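Local coordinates for protein glycerophosphoryl diester phosphodiesterase (Parabacteroides distasonis, PDB 3MZ2) that probably hydrolyses glycerophosphodiesters to an alcohol and glycerol 3-phosphate, using a TIM-barrel fold, at residues A[171-176]-A[180-185]; A[194-199]-A[225-230]; A[219-224]-A[229-234]. All blocks are in the same frame, centred on the assembly; numbering follows the deposited sequence. Where two conformers were deposited one is given.

Contact 1: A[171-176]-A[180-185]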
loop_
_atom_site.group_PDB
_atom_site.type_symbol
_atom_site.label_atom_id
_atom_site.label_comp_id
_atom_site.label_asym_id
_atom_site.label_seq_id
_atom_site.Cartn_x
_atom_site.Cartn_y
_atom_site.Cartn_z
ATOM N N ARG A 171 -6.208 14.896 -4.899
ATOM C CA ARG A 171 -6.710 16.157 -4.371
ATOM C C ARG A 171 -5.991 16.554 -3.071
ATOM O O ARG A 171 -5.691 17.724 -2.860
ATOM C CB ARG A 171 -8.218 16.087 -4.177
ATOM C CG ARG A 171 -8.836 17.364 -3.622
ATOM C CD ARG A 171 -10.285 17.435 -4.020
ATOM N NE ARG A 171 -11.111 16.593 -3.163
ATOM C CZ ARG A 171 -11.571 16.979 -1.961
ATOM N NH1 ARG A 171 -11.271 18.183 -1.473
ATOM N NH2 ARG A 171 -12.340 16.176 -1.237
ATOM N N PHE A 172 -5.714 15.595 -2.191
ATOM C CA PHE A 172 -4.917 15.885 -1.016
ATOM C C PHE A 172 -3.645 16.640 -1.415
ATOM O O PHE A 172 -3.340 17.727 -0.883
ATOM C CB PHE A 172 -4.476 14.605 -0.295
ATOM C CG PHE A 172 -3.463 14.870 0.789
ATOM C CD1 PHE A 172 -3.870 15.342 2.048
ATOM C CD2 PHE A 172 -2.094 14.707 0.545
ATOM C CE1 PHE A 172 -2.931 15.620 3.030
ATOM C CE2 PHE A 172 -1.166 14.995 1.524
ATOM C CZ PHE A 172 -1.589 15.434 2.771
ATOM N N PHE A 173 -2.886 16.064 -2.362
ATOM C CA PHE A 173 -1.636 16.678 -2.775
ATOM C C PHE A 173 -1.855 17.991 -3.519
ATOM O O PHE A 173 -1.136 18.977 -3.270
ATOM C CB PHE A 173 -0.829 15.735 -3.668
ATOM C CG PHE A 173 -0.182 14.623 -2.928
ATOM C CD1 PHE A 173 0.937 14.864 -2.137
ATOM C CD2 PHE A 173 -0.696 13.330 -2.994
ATOM C CE1 PHE A 173 1.570 13.798 -1.454
ATOM C CE2 PHE A 173 -0.047 12.273 -2.306
ATOM C CZ PHE A 173 1.065 12.529 -1.543
ATOM N N TYR A 174 -2.829 18.013 -4.445
ATOM C CA TYR A 174 -3.011 19.179 -5.324
ATOM C C TYR A 174 -3.437 20.453 -4.517
ATOM O O TYR A 174 -2.964 21.546 -4.796
ATOM C CB TYR A 174 -4.010 18.846 -6.439
ATOM C CG TYR A 174 -4.261 20.011 -7.337
ATOM C CD1 TYR A 174 -3.340 20.413 -8.269
ATOM C CD2 TYR A 174 -5.430 20.768 -7.203
ATOM C CE1 TYR A 174 -3.584 21.540 -9.086
ATOM C CE2 TYR A 174 -5.645 21.872 -8.001
ATOM C CZ TYR A 174 -4.739 22.240 -8.925
ATOM O OH TYR A 174 -4.949 23.370 -9.681
ATOM N N GLU A 175 -4.282 20.265 -3.519
ATOM C CA GLU A 175 -4.743 21.333 -2.639
ATOM C C GLU A 175 -3.567 21.835 -1.797
ATOM O O GLU A 175 -3.499 23.032 -1.533
ATOM C CB GLU A 175 -5.948 20.884 -1.794
ATOM C CG GLU A 175 -7.194 20.690 -2.700
ATOM C CD GLU A 175 -8.500 20.477 -1.989
ATOM O OE1 GLU A 175 -8.462 20.263 -0.766
ATOM O OE2 GLU A 175 -9.561 20.511 -2.704
ATOM N N LYS A 176 -2.625 20.955 -1.428
ATOM C CA LYS A 176 -1.442 21.386 -0.662
ATOM C C LYS A 176 -0.451 22.147 -1.521
ATOM O O LYS A 176 0.204 23.084 -1.062
ATOM C CB LYS A 176 -0.709 20.199 -0.048
ATOM C CG LYS A 176 -1.349 19.672 1.195
ATOM C CD LYS A 176 -0.430 18.748 1.937
ATOM N N PHE A 180 2.229 20.605 -8.129
ATOM C CA PHE A 180 2.629 19.208 -8.253
ATOM C C PHE A 180 2.161 18.588 -9.582
ATOM O O PHE A 180 1.070 18.896 -10.104
ATOM C CB PHE A 180 2.020 18.372 -7.152
ATOM C CG PHE A 180 2.595 18.552 -5.763
ATOM C CD1 PHE A 180 3.955 18.766 -5.526
ATOM C CD2 PHE A 180 1.758 18.387 -4.669
ATOM C CE1 PHE A 180 4.427 18.928 -4.220
ATOM C CE2 PHE A 180 2.218 18.502 -3.383
ATOM C CZ PHE A 180 3.539 18.751 -3.154
HETATM N N MSE A 181 2.969 17.677 -10.097
HETATM C CA MSE A 181 2.627 16.877 -11.274
HETATM C C MSE A 181 2.434 15.440 -10.831
HETATM O O MSE A 181 3.214 14.959 -10.010
HETATM C CB MSE A 181 3.731 17.004 -12.295
HETATM C CG MSE A 181 3.642 16.236 -13.581
HETATM SE SE MSE A 181 2.586 17.238 -14.883
HETATM C CE MSE A 181 1.779 15.709 -15.744
ATOM N N PHE A 182 1.451 14.750 -11.414
ATOM C CA PHE A 182 1.087 13.419 -10.987
ATOM C C PHE A 182 1.292 12.341 -12.041
ATOM O O PHE A 182 1.035 12.586 -13.243
ATOM C CB PHE A 182 -0.389 13.415 -10.577
ATOM C CG PHE A 182 -0.666 14.331 -9.438
ATOM C CD1 PHE A 182 -0.161 14.049 -8.183
ATOM C CD2 PHE A 182 -1.388 15.488 -9.634
ATOM C CE1 PHE A 182 -0.379 14.914 -7.129
ATOM C CE2 PHE A 182 -1.609 16.392 -8.586
ATOM C CZ PHE A 182 -1.151 16.092 -7.329
ATOM N N GLU A 183 1.664 11.148 -11.558
ATOM C CA GLU A 183 1.384 9.912 -12.302
ATOM C C GLU A 183 0.097 9.345 -11.660
ATOM O O GLU A 183 0.099 8.981 -10.512
ATOM C CB GLU A 183 2.526 8.898 -12.198
ATOM C CG GLU A 183 2.134 7.601 -12.889
ATOM C CD GLU A 183 3.127 6.499 -12.741
ATOM O OE1 GLU A 183 4.299 6.704 -13.153
ATOM O OE2 GLU A 183 2.680 5.421 -12.293
ATOM N N ALA A 184 -0.995 9.375 -12.387
ATOM C CA ALA A 184 -2.294 8.939 -11.870
ATOM C C ALA A 184 -2.698 7.592 -12.445
ATOM O O ALA A 184 -2.588 7.379 -13.623
ATOM C CB ALA A 184 -3.363 10.003 -12.208
ATOM N N PHE A 185 -3.158 6.661 -11.602
ATOM C CA PHE A 185 -3.760 5.433 -12.080
ATOM C C PHE A 185 -5.087 5.751 -12.741
ATOM O O PHE A 185 -6.013 6.291 -12.098
ATOM C CB PHE A 185 -3.964 4.451 -10.923
ATOM C CG PHE A 185 -2.715 3.695 -10.510
ATOM C CD1 PHE A 185 -1.518 4.366 -10.354
ATOM C CD2 PHE A 185 -2.762 2.345 -10.210
ATOM C CE1 PHE A 185 -0.353 3.683 -10.030
ATOM C CE2 PHE A 185 -1.587 1.650 -9.833
ATOM C CZ PHE A 185 -0.389 2.343 -9.738
#
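Phe182 drives the outer edge of its ring against the helix 167-176, meeting CB of Phe173 and the backbone N and CB of Tyr174. Its CE1 lies 3.6 Å from CB of Phe173, while its CZ comes within 3.9 Å of N of Tyr174, both partners near the ring plane. A second phenylalanine closes in beside it: Phe180 turns an edge to the helix so that its CD2 is 3.3 Å from O of Phe173, and its side chain crosses that of Phe173 at about a right angle. With chi1 -75°, CG of Phe173 stands anti to the carbonyl carbon, which leads the ring away from the strand and leaves CB to bear on Phe182. Phe172 CD2 lies over the centre of one face of the Phe173 ring. This packing joins the helix to the second strand of the unit 160-164, 167-176, 182-185, one beta-alpha-beta crossover of the TIM barrel; Ile162 on the preceding parallel strand touches both Phe173 and Phe180. Flat, wide phenylalanines suit this buried layer between helix and sheet. Toward the solvent side the fit slackens: Tyr174 meets Phe182 mainly through CB, 4.0 Å from CE2, and its side chain reaches Ile200 and Pro201. Still farther out, exposed Arg171 and Glu175, one helical turn apart, pair through NH1 and OE2 at 3.1 Å.

Contact 2: A[194-199]-A[225-230]; sequences DYEDNG and HERGVM. With SO4 (sulfate ion), chain D.
Glu196 lays one carboxylate oxygen against the edge of the Arg227 guanidinium, near the plane of that group. OE2 of Glu196 accepts a hydrogen bond from NE of Arg227 at 2.9 Å, part of a salt bridge and nearly straight (N-H...O 164°), on the syn side of the carboxylate, although somewhat out of its plane. A weak second bond, from NH2 of Arg227 to the same OE2, spans 3.4 Å. The two flat groups are turned only 23° from each other, while the side chains as wholes cross at about a right angle. With chi1 -66°, CG of Glu196 is anti to its carbonyl carbon, and the extended chain beyond carries the carboxylate across to the arginine. A water donates to OE1 of Glu196 at 2.7 Å and weakly joins it to NH2 of Arg227. Glu196 lies in the last turn of helix 189-197 and Arg227 just past helix 215-226; both helices pack round the barrel, and each finishes in a Schellman motif. Gly199 and Gly228 are the C-prime residues with positive phi, a conformation that favours glycine, and N of Gly199 reaches O of Glu196 at 2.9 Å. The remaining guanidinium edge grips a sulfate, probably from the crystallisation liquor: NH1 of Arg227 bonds its O2 at 3.1 Å and NH2 bonds its O4 at 2.7 Å. Arginine suits this surface position because its planar, multi-donor head can serve a carboxylate and an oxyanion at once, and these two probably balance its charge. NE1 of Trp202 also donates to OE2 of Glu196, while NH1 of Arg227 bonds the backbone oxygen of Met223.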
loop_
_atom_site.group_PDB
_atom_site.type_symbol
_atom_site.label_atom_id
_atom_site.label_comp_id
_atom_site.label_asym_id
_atom_site.label_seq_id
_atom_site.Cartn_x
_atom_site.Cartn_y
_atom_site.Cartn_z
ATOM N N ASP A 194 -13.561 10.085 -11.848
ATOM C CA ASP A 194 -13.021 10.297 -10.482
ATOM C C ASP A 194 -12.073 11.521 -10.428
ATOM O O ASP A 194 -12.205 12.399 -9.550
ATOM C CB ASP A 194 -12.255 9.036 -10.031
ATOM C CG ASP A 194 -11.739 9.124 -8.624
ATOM O OD1 ASP A 194 -12.353 9.836 -7.803
ATOM O OD2 ASP A 194 -10.730 8.458 -8.334
ATOM N N TYR A 195 -11.081 11.578 -11.317
ATOM C CA TYR A 195 -10.180 12.726 -11.269
ATOM C C TYR A 195 -10.896 14.015 -11.572
ATOM O O TYR A 195 -10.599 15.045 -10.963
ATOM C CB TYR A 195 -8.949 12.565 -12.177
ATOM C CG TYR A 195 -8.101 11.439 -11.692
ATOM C CD1 TYR A 195 -7.218 11.610 -10.646
ATOM C CD2 TYR A 195 -8.256 10.183 -12.243
ATOM C CE1 TYR A 195 -6.469 10.567 -10.159
ATOM C CE2 TYR A 195 -7.523 9.090 -11.759
ATOM C CZ TYR A 195 -6.624 9.291 -10.712
ATOM O OH TYR A 195 -5.856 8.270 -10.192
ATOM N N GLU A 196 -11.852 13.975 -12.509
ATOM C CA GLU A 196 -12.604 15.164 -12.851
ATOM C C GLU A 196 -13.450 15.606 -11.674
ATOM O O GLU A 196 -13.478 16.777 -11.345
ATOM C CB GLU A 196 -13.476 14.965 -14.101
ATOM C CG GLU A 196 -12.600 14.756 -15.276
ATOM C CD GLU A 196 -13.326 14.499 -16.583
ATOM O OE1 GLU A 196 -14.520 14.128 -16.556
ATOM O OE2 GLU A 196 -12.666 14.670 -17.638
ATOM N N ASP A 197 -14.083 14.657 -10.998
ATOM C CA ASP A 197 -14.935 14.977 -9.860
ATOM C C ASP A 197 -14.121 15.567 -8.703
ATOM O O ASP A 197 -14.665 16.365 -7.903
ATOM C CB ASP A 197 -15.672 13.731 -9.387
ATOM C CG ASP A 197 -16.828 13.350 -10.312
ATOM O OD1 ASP A 197 -17.159 14.134 -11.223
ATOM O OD2 ASP A 197 -17.390 12.262 -10.149
ATOM N N ASN A 198 -12.848 15.196 -8.615
ATOM C CA ASN A 198 -11.947 15.741 -7.600
ATOM C C ASN A 198 -11.188 16.984 -8.049
ATOM O O ASN A 198 -10.308 17.468 -7.354
ATOM C CB ASN A 198 -10.958 14.666 -7.111
ATOM C CG ASN A 198 -11.587 13.760 -6.068
ATOM O OD1 ASN A 198 -11.698 14.152 -4.929
ATOM N ND2 ASN A 198 -12.101 12.611 -6.486
ATOM N N GLY A 199 -11.552 17.475 -9.229
ATOM C CA GLY A 199 -10.987 18.743 -9.735
ATOM C C GLY A 199 -9.508 18.751 -10.003
ATOM O O GLY A 199 -8.888 19.838 -9.894
ATOM N N HIS A 225 -6.218 10.895 -24.349
ATOM C CA HIS A 225 -5.591 11.710 -25.400
ATOM C C HIS A 225 -6.410 12.954 -25.737
ATOM O O HIS A 225 -5.818 14.019 -25.927
ATOM C CB HIS A 225 -5.343 10.876 -26.697
ATOM C CG HIS A 225 -4.177 9.940 -26.594
ATOM N ND1 HIS A 225 -3.911 8.943 -27.528
ATOM C CD2 HIS A 225 -3.239 9.830 -25.645
ATOM C CE1 HIS A 225 -2.821 8.295 -27.140
ATOM N NE2 HIS A 225 -2.386 8.830 -26.010
ATOM N N GLU A 226 -7.757 12.844 -25.748
ATOM C CA GLU A 226 -8.678 13.979 -26.022
ATOM C C GLU A 226 -8.492 15.072 -24.979
ATOM O O GLU A 226 -8.651 16.254 -25.262
ATOM C CB GLU A 226 -10.144 13.511 -26.002
ATOM C CG GLU A 226 -10.584 12.725 -27.236
ATOM C CD GLU A 226 -11.993 12.120 -27.100
ATOM O OE1 GLU A 226 -12.473 11.912 -25.954
ATOM O OE2 GLU A 226 -12.640 11.853 -28.147
ATOM N N ARG A 227 -8.188 14.647 -23.760
ATOM C CA ARG A 227 -7.932 15.545 -22.624
ATOM C C ARG A 227 -6.483 16.009 -22.505
ATOM O O ARG A 227 -6.126 16.671 -21.529
ATOM C CB ARG A 227 -8.370 14.863 -21.333
ATOM C CG ARG A 227 -9.866 14.638 -21.228
ATOM C CD ARG A 227 -10.185 13.437 -20.296
ATOM N NE ARG A 227 -11.601 13.380 -19.971
ATOM C CZ ARG A 227 -12.547 12.933 -20.786
ATOM N NH1 ARG A 227 -12.258 12.487 -22.005
ATOM N NH2 ARG A 227 -13.821 12.956 -20.399
ATOM N N GLY A 228 -5.646 15.675 -23.488
ATOM C CA GLY A 228 -4.239 16.085 -23.473
ATOM C C GLY A 228 -3.304 15.251 -22.622
ATOM O O GLY A 228 -2.181 15.673 -22.298
ATOM N N VAL A 229 -3.762 14.048 -22.274
ATOM C CA VAL A 229 -3.052 13.209 -21.314
ATOM C C VAL A 229 -2.282 12.064 -21.994
ATOM O O VAL A 229 -2.867 11.312 -22.757
ATOM C CB VAL A 229 -4.031 12.657 -20.273
ATOM C CG1 VAL A 229 -3.411 11.629 -19.288
ATOM C CG2 VAL A 229 -4.626 13.836 -19.479
HETATM N N MSE A 230 -0.987 11.957 -21.714
HETATM C CA MSE A 230 -0.176 10.828 -22.165
HETATM C C MSE A 230 -0.411 9.612 -21.294
HETATM O O MSE A 230 -0.602 9.760 -20.086
HETATM C CB MSE A 230 1.302 11.163 -22.121
HETATM C CG MSE A 230 1.598 12.143 -23.201
HETATM SE SE MSE A 230 3.376 12.858 -23.347
HETATM C CE MSE A 230 4.255 11.390 -24.282
HETATM S S SO4 D . -15.659 11.189 -23.341
HETATM O O1 SO4 D . -16.032 9.781 -23.182
HETATM O O2 SO4 D . -14.321 11.334 -23.940
HETATM O O3 SO4 D . -16.637 11.817 -24.233
HETATM O O4 SO4 D . -15.697 11.824 -22.027
HETATM O O HOH W 1 -15.713 14.688 -18.906
#

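Contact 3: A[219-224]-A[229-234]; sequences EVIDML and VMCMIS
The carbonyl group of Leu224 is the flat element here, and N of Val229 comes in above its plane to donate a hydrogen bond to O of Leu224 at 2.8 Å. That bond spans the turn by which the helix gives way to the strand, belonging to the Schellman motif around Gly228. Val229 CB also sits beside the same oxygen, at 3.4 Å, and its CG1 faces CD2 of Leu224. Cys231, two residues further along the chain, points its side chain at the helix: with chi1 -60°, SG lies anti to the carbonyl carbon and touches both CB and CD1 of Leu224, 3.6 Å from each. CG1 of Ile221, one turn earlier, touches CB of Cys231 at 4.0 Å. A small thiol probably suits the position, since it lies against CB of Leu224 and beside Ile221 without branching, whereas the branched side chains of Leu224, Ile221 and Val229 fill the buried layer round it. Helix 215-226 thus seals against strand 231-234, completing the beta-alpha-beta unit begun by strand 205-210. Ala207 of that parallel strand touches both Leu224 and Val229, and on the other flank Cys231 pairs through its backbone with Ile262 of strand 262-265.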
loop_
_atom_site.group_PDB
_atom_site.type_symbol
_atom_site.label_atom_id
_atom_site.label_comp_id
_atom_site.label_asym_id
_atom_site.label_seq_id
_atom_site.Cartn_x
_atom_site.Cartn_y
_atom_site.Cartn_z
ATOM N N GLU A 219 -9.982 2.467 -25.346
ATOM C CA GLU A 219 -11.023 3.462 -25.238
ATOM C C GLU A 219 -10.616 4.503 -24.189
ATOM O O GLU A 219 -10.761 5.691 -24.419
ATOM C CB GLU A 219 -12.341 2.778 -24.877
ATOM C CG GLU A 219 -13.601 3.633 -25.024
ATOM C CD GLU A 219 -13.746 4.662 -23.926
ATOM O OE1 GLU A 219 -13.463 4.341 -22.732
ATOM O OE2 GLU A 219 -14.185 5.795 -24.268
ATOM N N VAL A 220 -10.108 4.057 -23.047
ATOM C CA VAL A 220 -9.611 4.995 -22.019
ATOM C C VAL A 220 -8.476 5.850 -22.570
ATOM O O VAL A 220 -8.435 7.059 -22.343
ATOM C CB VAL A 220 -9.225 4.255 -20.740
ATOM C CG1 VAL A 220 -8.565 5.189 -19.717
ATOM C CG2 VAL A 220 -10.468 3.552 -20.134
ATOM N N ILE A 221 -7.568 5.236 -23.333
ATOM C CA ILE A 221 -6.451 5.984 -23.897
ATOM C C ILE A 221 -6.936 7.065 -24.847
ATOM O O ILE A 221 -6.418 8.189 -24.818
ATOM C CB ILE A 221 -5.449 5.027 -24.617
ATOM C CG1 ILE A 221 -4.701 4.147 -23.609
ATOM C CG2 ILE A 221 -4.504 5.814 -25.455
ATOM C CD1 ILE A 221 -4.039 2.929 -24.269
ATOM N N ASP A 222 -7.934 6.738 -25.683
ATOM C CA ASP A 222 -8.556 7.730 -26.589
ATOM C C ASP A 222 -9.189 8.893 -25.803
ATOM O O ASP A 222 -8.961 10.068 -26.143
ATOM C CB ASP A 222 -9.590 7.049 -27.483
ATOM C CG ASP A 222 -8.967 6.251 -28.633
ATOM O OD1 ASP A 222 -7.766 6.420 -28.923
ATOM O OD2 ASP A 222 -9.733 5.469 -29.268
HETATM N N MSE A 223 -9.908 8.577 -24.723
HETATM C CA MSE A 223 -10.498 9.603 -23.840
HETATM C C MSE A 223 -9.428 10.508 -23.251
HETATM O O MSE A 223 -9.584 11.727 -23.183
HETATM C CB MSE A 223 -11.255 8.961 -22.686
HETATM C CG MSE A 223 -12.533 8.278 -23.103
HETATM SE SE MSE A 223 -13.350 7.350 -21.605
HETATM C CE MSE A 223 -13.898 8.879 -20.554
ATOM N N LEU A 224 -8.350 9.888 -22.810
ATOM C CA LEU A 224 -7.262 10.599 -22.156
ATOM C C LEU A 224 -6.463 11.445 -23.167
ATOM O O LEU A 224 -6.118 12.589 -22.905
ATOM C CB LEU A 224 -6.356 9.627 -21.392
ATOM C CG LEU A 224 -6.988 9.078 -20.103
ATOM C CD1 LEU A 224 -6.147 7.920 -19.569
ATOM C CD2 LEU A 224 -7.201 10.211 -19.069
ATOM N N VAL A 229 -3.762 14.048 -22.274
ATOM C CA VAL A 229 -3.052 13.209 -21.314
ATOM C C VAL A 229 -2.282 12.064 -21.994
ATOM O O VAL A 229 -2.867 11.312 -22.757
ATOM C CB VAL A 229 -4.031 12.657 -20.273
ATOM C CG1 VAL A 229 -3.411 11.629 -19.288
ATOM C CG2 VAL A 229 -4.626 13.836 -19.479
HETATM N N MSE A 230 -0.987 11.957 -21.714
HETATM C CA MSE A 230 -0.176 10.828 -22.165
HETATM C C MSE A 230 -0.411 9.612 -21.294
HETATM O O MSE A 230 -0.602 9.760 -20.086
HETATM C CB MSE A 230 1.302 11.163 -22.121
HETATM C CG MSE A 230 1.598 12.143 -23.201
HETATM SE SE MSE A 230 3.376 12.858 -23.347
HETATM C CE MSE A 230 4.255 11.390 -24.282
ATOM N N CYS A 231 -0.340 8.441 -21.923
ATOM C CA CYS A 231 -0.702 7.164 -21.309
ATOM C C CYS A 231 0.464 6.160 -21.291
ATOM O O CYS A 231 1.191 5.974 -22.290
ATOM C CB CYS A 231 -1.952 6.588 -22.036
ATOM S SG CYS A 231 -3.388 7.650 -21.942
HETATM N N MSE A 232 0.582 5.526 -20.146
HETATM C CA MSE A 232 1.702 4.645 -19.864
HETATM C C MSE A 232 1.207 3.242 -19.584
HETATM O O MSE A 232 0.319 3.040 -18.758
HETATM C CB MSE A 232 2.444 5.132 -18.637
HETATM C CG MSE A 232 3.769 4.413 -18.414
HETATM SE SE MSE A 232 4.680 5.207 -16.920
HETATM C CE MSE A 232 4.029 4.082 -15.469
ATOM N N ILE A 233 1.827 2.281 -20.256
ATOM C CA ILE A 233 1.739 0.858 -19.899
ATOM C C ILE A 233 2.967 0.425 -19.119
ATOM O O ILE A 233 4.079 0.774 -19.464
ATOM C CB ILE A 233 1.642 -0.028 -21.197
ATOM C CG1 ILE A 233 0.282 0.170 -21.885
ATOM C CG2 ILE A 233 1.963 -1.470 -20.927
ATOM C CD1 ILE A 233 -0.890 -0.518 -21.151
ATOM N N SER A 234 2.761 -0.367 -18.060
ATOM C CA SER A 234 3.869 -0.948 -17.339
ATOM C C SER A 234 3.994 -2.378 -17.799
ATOM O O SER A 234 3.051 -3.168 -17.651
ATOM C CB SER A 234 3.647 -0.970 -15.853
ATOM O OG SER A 234 4.761 -1.640 -15.235
#

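How the contacts relate
Contacts 1 and 3 are equivalent helix-to-strand closures in two beta-alpha-beta units of one barrel, with centres about 18 Å apart. Contact 2 ties together the ends of helices 189-197 and 215-226, its centre about 12 Å from that of contact 1 and about 10 Å from that of contact 3. OH of Tyr195 probably bonds O of Phe185 at 2.8 Å, and NE of Arg171 probably bonds OD1 of Asn198 at 3.1 Å, joining contacts 1 and 2. Contacts 2 and 3 share Val229 and Met230. TIM-barrel active sites lie at the carboxyl ends of the strands, so the surface sulfate, beside helix carboxyl ends, probably does not mark the catalytic pocket.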